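Local coordinates for acyl-CoA dehydrogenase (Geobacillus kaustophilus, PDB 2PG0), which probably oxidises acyl thioesters, using bound FAD to introduce a double bond at the alpha-beta position of the acyl chain, at residues P31-N34 / D35-R39; E352-I355 / A356-Y359; Y73-V76 / I77-L81; A20-K23 / F24-E28. One frame throughout, in Å; residues are numbered along the deposited sequence.

Contact 1 (P31-N34 / D35-R39); sequences PHYN and DWEKR
Where the chain enters the short helix 33-39 of the helical N-terminal domain of this acyl-CoA dehydrogenase fold, His32 and Trp36 meet four residues apart and show how an indole can be laid against its own backbone. Trp36 N donates to His32 O at 3.1 Å, and the indole folds back over the same turn. Its CG sits beside the backbone N (chi1 -65°), which brings one face of the ring down on His32 CB, 3.6 Å from Trp36 NE1, with Tyr33 CA under the same face nearer the benzo ring. The imidazole of His32 does not stack properly on the indole: the planes are only 30° apart but slid past each other. Instead a water joins the two ring nitrogens, taking the Trp36 NE1 proton in the plane of the indole at 2.9 Å, and is also hydrogen-bonded to His32 ND1. Tyr33 turns the other way, CG anti to the backbone N, and crosses the indole at about a right angle, with Tyr33 CD1 4.0 Å from Trp36 CE3. Its hydroxyl is bonded to Ser87 N. Beyond the turn, Phe46 meets the Trp36 ring edge-to-face. A serine in place of Trp36 would probably open a gap between His32 CB and Phe46 and leave the bridging water without its indole donor. On the other flank the carboxylate of Glu37 slants across the phenol, the two planes 44° apart, and Glu37 CD comes within 3.5 Å of Tyr33 CE2.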
loop_
_atom_site.group_PDB
_atom_site.type_symbol
_atom_site.label_atom_id
_atom_site.label_comp_id
_atom_site.label_asym_id
_atom_site.label_seq_id
_atom_site.Cartn_x
_atom_site.Cartn_y
_atom_site.Cartn_z
ATOM N N PRO A 31 -24.097 -19.256 21.152
ATOM C CA PRO A 31 -24.414 -20.587 20.623
ATOM C C PRO A 31 -25.509 -20.604 19.557
ATOM O O PRO A 31 -25.632 -21.608 18.840
ATOM C CB PRO A 31 -24.899 -21.361 21.857
ATOM C CG PRO A 31 -24.730 -20.442 23.047
ATOM C CD PRO A 31 -24.668 -19.055 22.497
ATOM N N HIS A 32 -26.294 -19.530 19.477
ATOM C CA HIS A 32 -27.452 -19.416 18.570
ATOM C C HIS A 32 -27.113 -18.703 17.253
ATOM O O HIS A 32 -27.902 -18.739 16.305
ATOM C CB HIS A 32 -28.564 -18.580 19.213
ATOM C CG HIS A 32 -29.153 -19.166 20.458
ATOM N ND1 HIS A 32 -30.412 -19.729 20.487
ATOM C CD2 HIS A 32 -28.681 -19.231 21.726
ATOM C CE1 HIS A 32 -30.683 -20.130 21.716
ATOM N NE2 HIS A 32 -29.645 -19.851 22.486
ATOM N N TYR A 33 -25.975 -18.013 17.216
ATOM C CA TYR A 33 -25.683 -17.085 16.117
ATOM C C TYR A 33 -25.738 -17.743 14.737
ATOM O O TYR A 33 -26.333 -17.186 13.814
ATOM C CB TYR A 33 -24.335 -16.402 16.338
ATOM C CG TYR A 33 -24.053 -15.239 15.410
ATOM C CD1 TYR A 33 -24.494 -13.953 15.726
ATOM C CD2 TYR A 33 -23.332 -15.421 14.225
ATOM C CE1 TYR A 33 -24.225 -12.874 14.884
ATOM C CE2 TYR A 33 -23.055 -14.342 13.376
ATOM C CZ TYR A 33 -23.506 -13.080 13.715
ATOM O OH TYR A 33 -23.239 -12.012 12.897
ATOM N N ASN A 34 -25.131 -18.923 14.607
ATOM C CA ASN A 34 -25.094 -19.637 13.322
ATOM C C ASN A 34 -26.487 -20.010 12.804
ATOM O O ASN A 34 -26.748 -19.938 11.597
ATOM C CB ASN A 34 -24.190 -20.878 13.409
ATOM C CG ASN A 34 -22.710 -20.526 13.596
ATOM O OD1 ASN A 34 -22.331 -19.355 13.638
ATOM N ND2 ASN A 34 -21.869 -21.551 13.709
ATOM N N ASP A 35 -27.378 -20.389 13.723
ATOM C CA ASP A 35 -28.781 -20.670 13.390
ATOM C C ASP A 35 -29.518 -19.424 12.898
ATOM O O ASP A 35 -30.332 -19.492 11.973
ATOM C CB ASP A 35 -29.514 -21.246 14.601
ATOM C CG ASP A 35 -29.201 -22.705 14.836
ATOM O OD1 ASP A 35 -28.583 -23.338 13.949
ATOM O OD2 ASP A 35 -29.588 -23.228 15.911
ATOM N N TRP A 36 -29.228 -18.290 13.524
ATOM C CA TRP A 36 -29.838 -17.030 13.132
ATOM C C TRP A 36 -29.448 -16.669 11.699
ATOM O O TRP A 36 -30.276 -16.205 10.917
ATOM C CB TRP A 36 -29.396 -15.913 14.060
ATOM C CG TRP A 36 -29.835 -16.038 15.479
ATOM C CD1 TRP A 36 -30.799 -16.868 15.990
ATOM C CD2 TRP A 36 -29.342 -15.266 16.574
ATOM N NE1 TRP A 36 -30.918 -16.668 17.352
ATOM C CE2 TRP A 36 -30.043 -15.683 17.732
ATOM C CE3 TRP A 36 -28.373 -14.260 16.692
ATOM C CZ2 TRP A 36 -29.801 -15.126 18.991
ATOM C CZ3 TRP A 36 -28.137 -13.707 17.945
ATOM C CH2 TRP A 36 -28.848 -14.144 19.075
ATOM N N GLU A 37 -28.180 -16.889 11.366
ATOM C CA GLU A 37 -27.700 -16.628 10.014
ATOM C C GLU A 37 -28.409 -17.496 8.984
ATOM O O GLU A 37 -28.782 -17.015 7.910
ATOM C CB GLU A 37 -26.196 -16.825 9.937
ATOM C CG GLU A 37 -25.438 -15.775 10.691
ATOM C CD GLU A 37 -24.011 -15.734 10.260
ATOM O OE1 GLU A 37 -23.300 -16.738 10.495
ATOM O OE2 GLU A 37 -23.612 -14.708 9.662
ATOM N N LYS A 38 -28.602 -18.767 9.329
ATOM C CA LYS A 38 -29.334 -19.710 8.483
ATOM C C LYS A 38 -30.766 -19.260 8.219
ATOM O O LYS A 38 -31.251 -19.363 7.092
ATOM C CB LYS A 38 -29.355 -21.096 9.127
ATOM C CG LYS A 38 -28.045 -21.841 9.076
ATOM C CD LYS A 38 -28.208 -23.185 9.765
ATOM C CE LYS A 38 -26.951 -24.023 9.679
ATOM N NZ LYS A 38 -27.191 -25.360 10.299
ATOM N N ARG A 39 -31.434 -18.766 9.260
ATOM C CA ARG A 39 -32.817 -18.292 9.155
ATOM C C ARG A 39 -32.908 -16.930 8.464
ATOM O O ARG A 39 -33.935 -16.609 7.872
ATOM C CB ARG A 39 -33.488 -18.227 10.533
ATOM C CG ARG A 39 -33.543 -19.562 11.282
ATOM C CD ARG A 39 -34.728 -20.420 10.864
ATOM N NE ARG A 39 -35.975 -19.946 11.467
ATOM C CZ ARG A 39 -36.405 -20.282 12.683
ATOM N NH1 ARG A 39 -35.691 -21.102 13.450
ATOM N NH2 ARG A 39 -37.554 -19.791 13.137
HETATM O O HOH W 1 -26.438 -21.800 16.175
HETATM O O HOH W 2 -32.496 -18.555 18.903
HETATM O O HOH W 3 -23.001 -12.206 10.491
#

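Contact 2 (E352-I355 / A356-Y359); sequences EYEI and ARRY
Glu354 and Arg358 are brought together by complementary torsions: the glutamate runs out with CG anti to its N (chi1 -172°) and an extended chain, whereas the arginine bends back at chi2 (-83°). One carboxylate oxygen then takes two donors. Arg358 NH2 reaches Glu354 OE2 at 2.8 Å and Arg358 NE reaches Glu354 OE2 at 2.9 Å; the oxygen lies almost in the guanidinium plane, and both nitrogens come from the same face of the carboxylate. NE arrives on the anti side, while NH2 stands well above the carboxylate plane, 50° out of it. This side-on grip is an i to i+4 salt bridge along helix 354-361. Arg357 lies alongside the glutamate, its guanidinium nearly parallel to the carboxylate; Glu354 CG rests over one guanidinium face, 3.9 Å from Arg357 NH1. Arg357 NH2 in turn sits over the centre of the Arg358 guanidinium, 3.0 Å above its plane. This concentration of positive charge is probably eased by the glutamate and by backbone oxygens, since Arg357 NH2 donates to Val84 O and Arg358 to Glu82 O and Lys83 O. The helix is thereby tied to the end of helix 71-84, with Ile355 touching both Met263 of helix 237-273 and Ala340 of helix 319-343, and Ala356 against Val208 of the second subunit.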
loop_
_atom_site.group_PDB
_atom_site.type_symbol
_atom_site.label_atom_id
_atom_site.label_comp_id
_atom_site.label_asym_id
_atom_site.label_seq_id
_atom_site.Cartn_x
_atom_site.Cartn_y
_atom_site.Cartn_z
ATOM N N GLU A 352 -17.047 -23.376 7.799
ATOM C CA GLU A 352 -16.917 -23.993 9.119
ATOM C C GLU A 352 -15.956 -23.230 10.035
ATOM O O GLU A 352 -16.030 -23.363 11.253
ATOM C CB GLU A 352 -16.504 -25.462 9.001
ATOM C CG GLU A 352 -17.629 -26.380 8.517
ATOM C CD GLU A 352 -17.137 -27.783 8.204
ATOM O OE1 GLU A 352 -16.710 -28.488 9.146
ATOM O OE2 GLU A 352 -17.163 -28.178 7.011
ATOM N N TYR A 353 -15.056 -22.433 9.452
ATOM C CA TYR A 353 -14.172 -21.571 10.239
ATOM C C TYR A 353 -14.765 -20.171 10.384
ATOM O O TYR A 353 -15.216 -19.575 9.398
ATOM C CB TYR A 353 -12.769 -21.508 9.621
ATOM C CG TYR A 353 -11.921 -22.730 9.935
ATOM C CD1 TYR A 353 -12.215 -23.971 9.365
ATOM C CD2 TYR A 353 -10.830 -22.645 10.802
ATOM C CE1 TYR A 353 -11.449 -25.087 9.645
ATOM C CE2 TYR A 353 -10.060 -23.765 11.094
ATOM C CZ TYR A 353 -10.377 -24.981 10.511
ATOM O OH TYR A 353 -9.617 -26.103 10.785
ATOM N N GLU A 354 -14.757 -19.656 11.615
ATOM C CA GLU A 354 -15.368 -18.358 11.936
ATOM C C GLU A 354 -14.817 -17.193 11.104
ATOM O O GLU A 354 -15.558 -16.262 10.766
ATOM C CB GLU A 354 -15.196 -18.056 13.420
ATOM C CG GLU A 354 -15.947 -16.837 13.903
ATOM C CD GLU A 354 -15.684 -16.549 15.364
ATOM O OE1 GLU A 354 -15.806 -17.481 16.191
ATOM O OE2 GLU A 354 -15.349 -15.397 15.683
ATOM N N ILE A 355 -13.524 -17.240 10.785
ATOM C CA ILE A 355 -12.901 -16.172 9.990
ATOM C C ILE A 355 -13.587 -15.916 8.643
ATOM O O ILE A 355 -13.619 -14.774 8.184
ATOM C CB ILE A 355 -11.359 -16.348 9.817
ATOM C CG1 ILE A 355 -10.713 -15.032 9.363
ATOM C CG2 ILE A 355 -11.015 -17.490 8.869
ATOM C CD1 ILE A 355 -10.942 -13.871 10.340
ATOM N N ALA A 356 -14.141 -16.961 8.025
ATOM C CA ALA A 356 -14.837 -16.811 6.740
ATOM C C ALA A 356 -15.983 -15.803 6.861
ATOM O O ALA A 356 -16.121 -14.886 6.038
ATOM C CB ALA A 356 -15.352 -18.160 6.245
ATOM N N ARG A 357 -16.797 -15.983 7.900
ATOM C CA ARG A 357 -17.937 -15.114 8.180
ATOM C C ARG A 357 -17.500 -13.690 8.538
ATOM O O ARG A 357 -18.073 -12.714 8.043
ATOM C CB ARG A 357 -18.728 -15.723 9.324
ATOM C CG ARG A 357 -19.963 -15.016 9.728
ATOM C CD ARG A 357 -20.246 -15.495 11.138
ATOM N NE ARG A 357 -19.828 -14.483 12.063
ATOM C CZ ARG A 357 -19.617 -14.636 13.364
ATOM N NH1 ARG A 357 -19.723 -15.819 13.981
ATOM N NH2 ARG A 357 -19.280 -13.560 14.040
ATOM N N ARG A 358 -16.479 -13.576 9.390
ATOM C CA ARG A 358 -15.926 -12.269 9.762
ATOM C C ARG A 358 -15.463 -11.519 8.510
ATOM O O ARG A 358 -15.719 -10.324 8.370
ATOM C CB ARG A 358 -14.768 -12.422 10.755
ATOM C CG ARG A 358 -15.128 -13.183 12.047
ATOM C CD ARG A 358 -15.773 -12.278 13.066
ATOM N NE ARG A 358 -16.046 -12.974 14.328
ATOM C CZ ARG A 358 -16.756 -12.463 15.330
ATOM N NH1 ARG A 358 -17.284 -11.240 15.239
ATOM N NH2 ARG A 358 -16.946 -13.187 16.432
ATOM N N TYR A 359 -14.805 -12.244 7.603
ATOM C CA TYR A 359 -14.315 -11.682 6.335
ATOM C C TYR A 359 -15.455 -11.150 5.460
ATOM O O TYR A 359 -15.358 -10.049 4.915
ATOM C CB TYR A 359 -13.487 -12.728 5.572
ATOM C CG TYR A 359 -13.016 -12.280 4.198
ATOM C CD1 TYR A 359 -11.730 -11.757 4.024
ATOM C CD2 TYR A 359 -13.842 -12.402 3.080
ATOM C CE1 TYR A 359 -11.280 -11.357 2.767
ATOM C CE2 TYR A 359 -13.408 -12.009 1.820
ATOM C CZ TYR A 359 -12.127 -11.481 1.671
ATOM O OH TYR A 359 -11.679 -11.091 0.429
HETATM O O HOH W 4 -17.764 -18.714 9.148
#

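Contact 3 (Y73-V76 / I77-L81); sequences YSVV and INEEL
Four successive i to i+4 bonds, from Ile77 N to Tyr73 O through Glu80 N to Val76 O, are all 2.9 to 3.0 Å long and close to straight, giving a regular alpha-helical backbone. Against it Val75 and Glu79 run alongside each other in the same direction, and Val75 CG1 touches Glu79 OE2 at 3.6 Å. The aliphatic part of Glu79 runs past the carbonyl, CG 3.3 Å from Val75 O. Its buried carboxylate is satisfied by salt bridges to Arg18 through OE1 and to Arg302 through OE2. The segment belongs to helix 71-84 of the N-terminal domain and is held between helix 12-28 and the long helix 237-273 of the C-terminal domain. In Asn78 the chi1 of -60° folds the amide back over the preceding turn, where Asn78 CG lies 3.3 Å from Ser74 O. Its amide ND2 bonds to Asp96 OD2, while Ser74 OG bonds to Asp96 OD1, so two side chains one turn apart hold a single carboxylate. A leucine at Asn78 would probably leave Asp96 OD2 without its amide donor, an apolar branch taking the place of ND2. One turn beyond Val76, Glu80 directs OE2 to both Lys83 and Arg18, and Glu80 CG packs 3.4 Å from Val76 O.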
loop_
_atom_site.group_PDB
_atom_site.type_symbol
_atom_site.label_atom_id
_atom_site.label_comp_id
_atom_site.label_asym_id
_atom_site.label_seq_id
_atom_site.Cartn_x
_atom_site.Cartn_y
_atom_site.Cartn_z
ATOM N N TYR A 73 -21.715 2.737 28.698
ATOM C CA TYR A 73 -22.537 1.521 28.685
ATOM C C TYR A 73 -22.870 1.095 27.260
ATOM O O TYR A 73 -22.843 -0.094 26.954
ATOM C CB TYR A 73 -23.813 1.686 29.510
ATOM C CG TYR A 73 -23.556 1.604 30.988
ATOM C CD1 TYR A 73 -23.569 0.371 31.646
ATOM C CD2 TYR A 73 -23.284 2.754 31.730
ATOM C CE1 TYR A 73 -23.327 0.287 33.021
ATOM C CE2 TYR A 73 -23.037 2.682 33.105
ATOM C CZ TYR A 73 -23.063 1.444 33.738
ATOM O OH TYR A 73 -22.817 1.359 35.093
ATOM N N SER A 74 -23.164 2.063 26.391
ATOM C CA SER A 74 -23.445 1.745 24.983
ATOM C C SER A 74 -22.214 1.216 24.257
ATOM O O SER A 74 -22.325 0.310 23.429
ATOM C CB SER A 74 -24.018 2.957 24.248
ATOM O OG SER A 74 -25.397 3.108 24.543
ATOM N N VAL A 75 -21.048 1.785 24.562
ATOM C CA VAL A 75 -19.784 1.293 24.009
ATOM C C VAL A 75 -19.599 -0.183 24.369
ATOM O O VAL A 75 -19.318 -1.013 23.503
ATOM C CB VAL A 75 -18.575 2.124 24.493
ATOM C CG1 VAL A 75 -17.255 1.512 23.986
ATOM C CG2 VAL A 75 -18.711 3.575 24.026
ATOM N N VAL A 76 -19.789 -0.507 25.649
ATOM C CA VAL A 76 -19.666 -1.888 26.110
ATOM C C VAL A 76 -20.638 -2.819 25.374
ATOM O O VAL A 76 -20.239 -3.876 24.884
ATOM C CB VAL A 76 -19.863 -2.003 27.642
ATOM C CG1 VAL A 76 -19.987 -3.473 28.055
ATOM C CG2 VAL A 76 -18.691 -1.331 28.368
ATOM N N ILE A 77 -21.909 -2.419 25.302
ATOM C CA ILE A 77 -22.932 -3.232 24.648
ATOM C C ILE A 77 -22.539 -3.514 23.201
ATOM O O ILE A 77 -22.521 -4.671 22.763
ATOM C CB ILE A 77 -24.345 -2.583 24.746
ATOM C CG1 ILE A 77 -24.882 -2.703 26.180
ATOM C CG2 ILE A 77 -25.331 -3.247 23.778
ATOM C CD1 ILE A 77 -26.069 -1.796 26.480
ATOM N N ASN A 78 -22.203 -2.463 22.463
ATOM C CA ASN A 78 -21.905 -2.636 21.045
ATOM C C ASN A 78 -20.642 -3.446 20.785
ATOM O O ASN A 78 -20.601 -4.242 19.838
ATOM C CB ASN A 78 -21.882 -1.292 20.336
ATOM C CG ASN A 78 -23.217 -0.578 20.432
ATOM O OD1 ASN A 78 -24.262 -1.213 20.633
ATOM N ND2 ASN A 78 -23.194 0.731 20.315
ATOM N N GLU A 79 -19.636 -3.273 21.641
ATOM C CA GLU A 79 -18.399 -4.062 21.534
ATOM C C GLU A 79 -18.693 -5.539 21.776
ATOM O O GLU A 79 -18.295 -6.405 20.987
ATOM C CB GLU A 79 -17.346 -3.582 22.524
ATOM C CG GLU A 79 -16.628 -2.319 22.100
ATOM C CD GLU A 79 -15.570 -1.875 23.092
ATOM O OE1 GLU A 79 -15.411 -2.512 24.169
ATOM O OE2 GLU A 79 -14.900 -0.864 22.795
ATOM N N GLU A 80 -19.409 -5.822 22.863
ATOM C CA GLU A 80 -19.725 -7.207 23.207
ATOM C C GLU A 80 -20.613 -7.899 22.166
ATOM O O GLU A 80 -20.446 -9.085 21.890
ATOM C CB GLU A 80 -20.317 -7.305 24.622
ATOM C CG GLU A 80 -19.303 -6.984 25.740
ATOM C CD GLU A 80 -18.015 -7.801 25.660
ATOM O OE1 GLU A 80 -18.091 -9.033 25.509
ATOM O OE2 GLU A 80 -16.922 -7.206 25.770
ATOM N N LEU A 81 -21.538 -7.153 21.575
ATOM C CA LEU A 81 -22.383 -7.704 20.515
ATOM C C LEU A 81 -21.571 -8.012 19.245
ATOM O O LEU A 81 -21.809 -9.026 18.586
ATOM C CB LEU A 81 -23.547 -6.764 20.203
ATOM C CG LEU A 81 -24.690 -6.731 21.224
ATOM C CD1 LEU A 81 -25.653 -5.619 20.877
ATOM C CD2 LEU A 81 -25.429 -8.074 21.311
#

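Contact 4 (A20-K23 / F24-E28); sequences AFRK and FLEKE
Phe21 and Leu25 form the apolar centre of this stretch, a CH-pi contact in which a methyl sits over an aromatic face. Leu25 CD1 is 4.1 Å from the centroid of the Phe21 ring and 26° off its normal, displaced toward the rim, so that Phe21 CE2 is the ring atom it comes closest to, at 3.7 Å. The pairing follows from different first torsions: Phe21 CG is anti to the backbone N (chi1 -173°) and swings the ring along the helix toward the next turn, while Leu25 CG is beside its own N (chi1 -64°) and leans back to meet it. Phe24 joins from the neighbouring position, Phe21 CE1 lying 4.2 Å from Phe24 CD2, and Glu28 CG covers part of one face of the Phe24 ring. Phe21 and Leu25, with Phe24 at their side, face the neighbouring helices from helix 12-28 in the helical N-terminal domain. Phe55 meets the rings of both Phe21 and Phe24 edge-to-face, with Met50 of helix 44-52 touching both as well; Leu81 of helix 71-84 packs on Phe21 and Leu25. On another side of the helix Arg22 and Glu26 cross without a direct ion pair. Arg22 CD touches Glu26 OE2 at 3.7 Å, but Arg22 NE remains 5.1 Å from that oxygen, and a water bridges the charges, accepting from Arg22 NH1 at 3.3 Å and donating to Glu26 OE2 at 3.2 Å. The same NH1 makes a salt bridge to Glu80, and Glu28 pairs through OE1 with Lys49 of helix 44-52.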
loop_
_atom_site.group_PDB
_atom_site.type_symbol
_atom_site.label_atom_id
_atom_site.label_comp_id
_atom_site.label_asym_id
_atom_site.label_seq_id
_atom_site.Cartn_x
_atom_site.Cartn_y
_atom_site.Cartn_z
ATOM N N ALA A 20 -21.195 -9.050 33.131
ATOM C CA ALA A 20 -22.601 -9.464 33.236
ATOM C C ALA A 20 -23.243 -9.616 31.852
ATOM O O ALA A 20 -23.968 -10.584 31.588
ATOM C CB ALA A 20 -23.395 -8.474 34.088
ATOM N N PHE A 21 -22.976 -8.648 30.977
ATOM C CA PHE A 21 -23.516 -8.673 29.621
ATOM C C PHE A 21 -22.913 -9.836 28.820
ATOM O O PHE A 21 -23.632 -10.528 28.096
ATOM C CB PHE A 21 -23.313 -7.312 28.928
ATOM C CG PHE A 21 -23.995 -7.197 27.594
ATOM C CD1 PHE A 21 -25.355 -7.495 27.453
ATOM C CD2 PHE A 21 -23.278 -6.782 26.472
ATOM C CE1 PHE A 21 -25.987 -7.392 26.209
ATOM C CE2 PHE A 21 -23.905 -6.667 25.226
ATOM C CZ PHE A 21 -25.253 -6.973 25.090
ATOM N N ARG A 22 -21.608 -10.067 28.963
ATOM C CA ARG A 22 -20.973 -11.211 28.300
ATOM C C ARG A 22 -21.584 -12.541 28.764
ATOM O O ARG A 22 -21.756 -13.468 27.964
ATOM C CB ARG A 22 -19.465 -11.225 28.534
ATOM C CG ARG A 22 -18.726 -12.248 27.666
ATOM C CD ARG A 22 -17.273 -12.378 28.090
ATOM N NE ARG A 22 -16.570 -11.093 28.086
ATOM C CZ ARG A 22 -15.998 -10.546 27.016
ATOM N NH1 ARG A 22 -16.050 -11.155 25.837
ATOM N NH2 ARG A 22 -15.381 -9.379 27.127
ATOM N N LYS A 23 -21.917 -12.625 30.052
ATOM C CA LYS A 23 -22.552 -13.833 30.590
ATOM C C LYS A 23 -23.909 -14.086 29.929
ATOM O O LYS A 23 -24.234 -15.223 29.578
ATOM C CB LYS A 23 -22.702 -13.748 32.107
ATOM C CG LYS A 23 -23.131 -15.067 32.743
ATOM C CD LYS A 23 -23.047 -15.010 34.262
ATOM C CE LYS A 23 -23.291 -16.393 34.855
ATOM N NZ LYS A 23 -22.708 -16.506 36.229
ATOM N N PHE A 24 -24.685 -13.021 29.756
ATOM C CA PHE A 24 -25.953 -13.086 29.034
ATOM C C PHE A 24 -25.744 -13.609 27.602
ATOM O O PHE A 24 -26.435 -14.534 27.158
ATOM C CB PHE A 24 -26.620 -11.708 29.031
ATOM C CG PHE A 24 -27.866 -11.626 28.201
ATOM C CD1 PHE A 24 -29.097 -12.034 28.718
ATOM C CD2 PHE A 24 -27.819 -11.123 26.901
ATOM C CE1 PHE A 24 -30.256 -11.953 27.948
ATOM C CE2 PHE A 24 -28.974 -11.038 26.124
ATOM C CZ PHE A 24 -30.201 -11.453 26.648
ATOM N N LEU A 25 -24.779 -13.026 26.896
ATOM C CA LEU A 25 -24.513 -13.393 25.501
ATOM C C LEU A 25 -23.967 -14.806 25.338
ATOM O O LEU A 25 -24.247 -15.476 24.341
ATOM C CB LEU A 25 -23.550 -12.387 24.852
ATOM C CG LEU A 25 -24.052 -10.946 24.726
ATOM C CD1 LEU A 25 -22.948 -10.074 24.124
ATOM C CD2 LEU A 25 -25.334 -10.870 23.894
ATOM N N GLU A 26 -23.174 -15.256 26.308
ATOM C CA GLU A 26 -22.626 -16.609 26.267
ATOM C C GLU A 26 -23.727 -17.671 26.234
ATOM O O GLU A 26 -23.541 -18.739 25.651
ATOM C CB GLU A 26 -21.644 -16.851 27.417
ATOM C CG GLU A 26 -20.221 -16.369 27.085
ATOM C CD GLU A 26 -19.302 -16.272 28.302
ATOM O OE1 GLU A 26 -19.771 -16.505 29.441
ATOM O OE2 GLU A 26 -18.098 -15.952 28.118
ATOM N N LYS A 27 -24.868 -17.361 26.850
ATOM C CA LYS A 27 -26.032 -18.247 26.814
ATOM C C LYS A 27 -26.963 -17.971 25.625
ATOM O O LYS A 27 -27.396 -18.904 24.945
ATOM C CB LYS A 27 -26.820 -18.142 28.119
ATOM C CG LYS A 27 -28.079 -19.012 28.146
ATOM C CD LYS A 27 -28.771 -18.997 29.499
ATOM C CE LYS A 27 -29.420 -17.652 29.803
ATOM N NZ LYS A 27 -30.029 -17.652 31.171
ATOM N N GLU A 28 -27.261 -16.691 25.390
ATOM C CA GLU A 28 -28.338 -16.285 24.479
ATOM C C GLU A 28 -27.936 -15.978 23.036
ATOM O O GLU A 28 -28.797 -15.984 22.145
ATOM C CB GLU A 28 -29.091 -15.074 25.041
ATOM C CG GLU A 28 -29.773 -15.303 26.384
ATOM C CD GLU A 28 -31.012 -16.190 26.297
ATOM O OE1 GLU A 28 -31.349 -16.672 25.198
ATOM O OE2 GLU A 28 -31.661 -16.394 27.341
HETATM O O HOH W 5 -16.823 -14.326 25.622
#

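Contacts 4 and 1 follow one another along the chain and touch where helix 12-28 gives way to helix 33-39: Trp36 CZ2 is 3.4 Å from Glu28 O. Contact 4 also meets contact 3 side by side, with Glu80 CB 3.5 Å from Phe21 CD2 and the Glu80-Arg22 salt bridge, OE1 to NH1, at 3.0 Å. Contact 2, from the C-terminal domain, joins contact 1 through Arg357, whose CD approaches Glu37 OE1 to 3.4 Å; it does not touch contacts 3 or 4. Contacts 1 and 2 both stand back from the cofactor: the side chain of Tyr353 is about 9 Å and that of Tyr33 about 12 Å from a bound FAD.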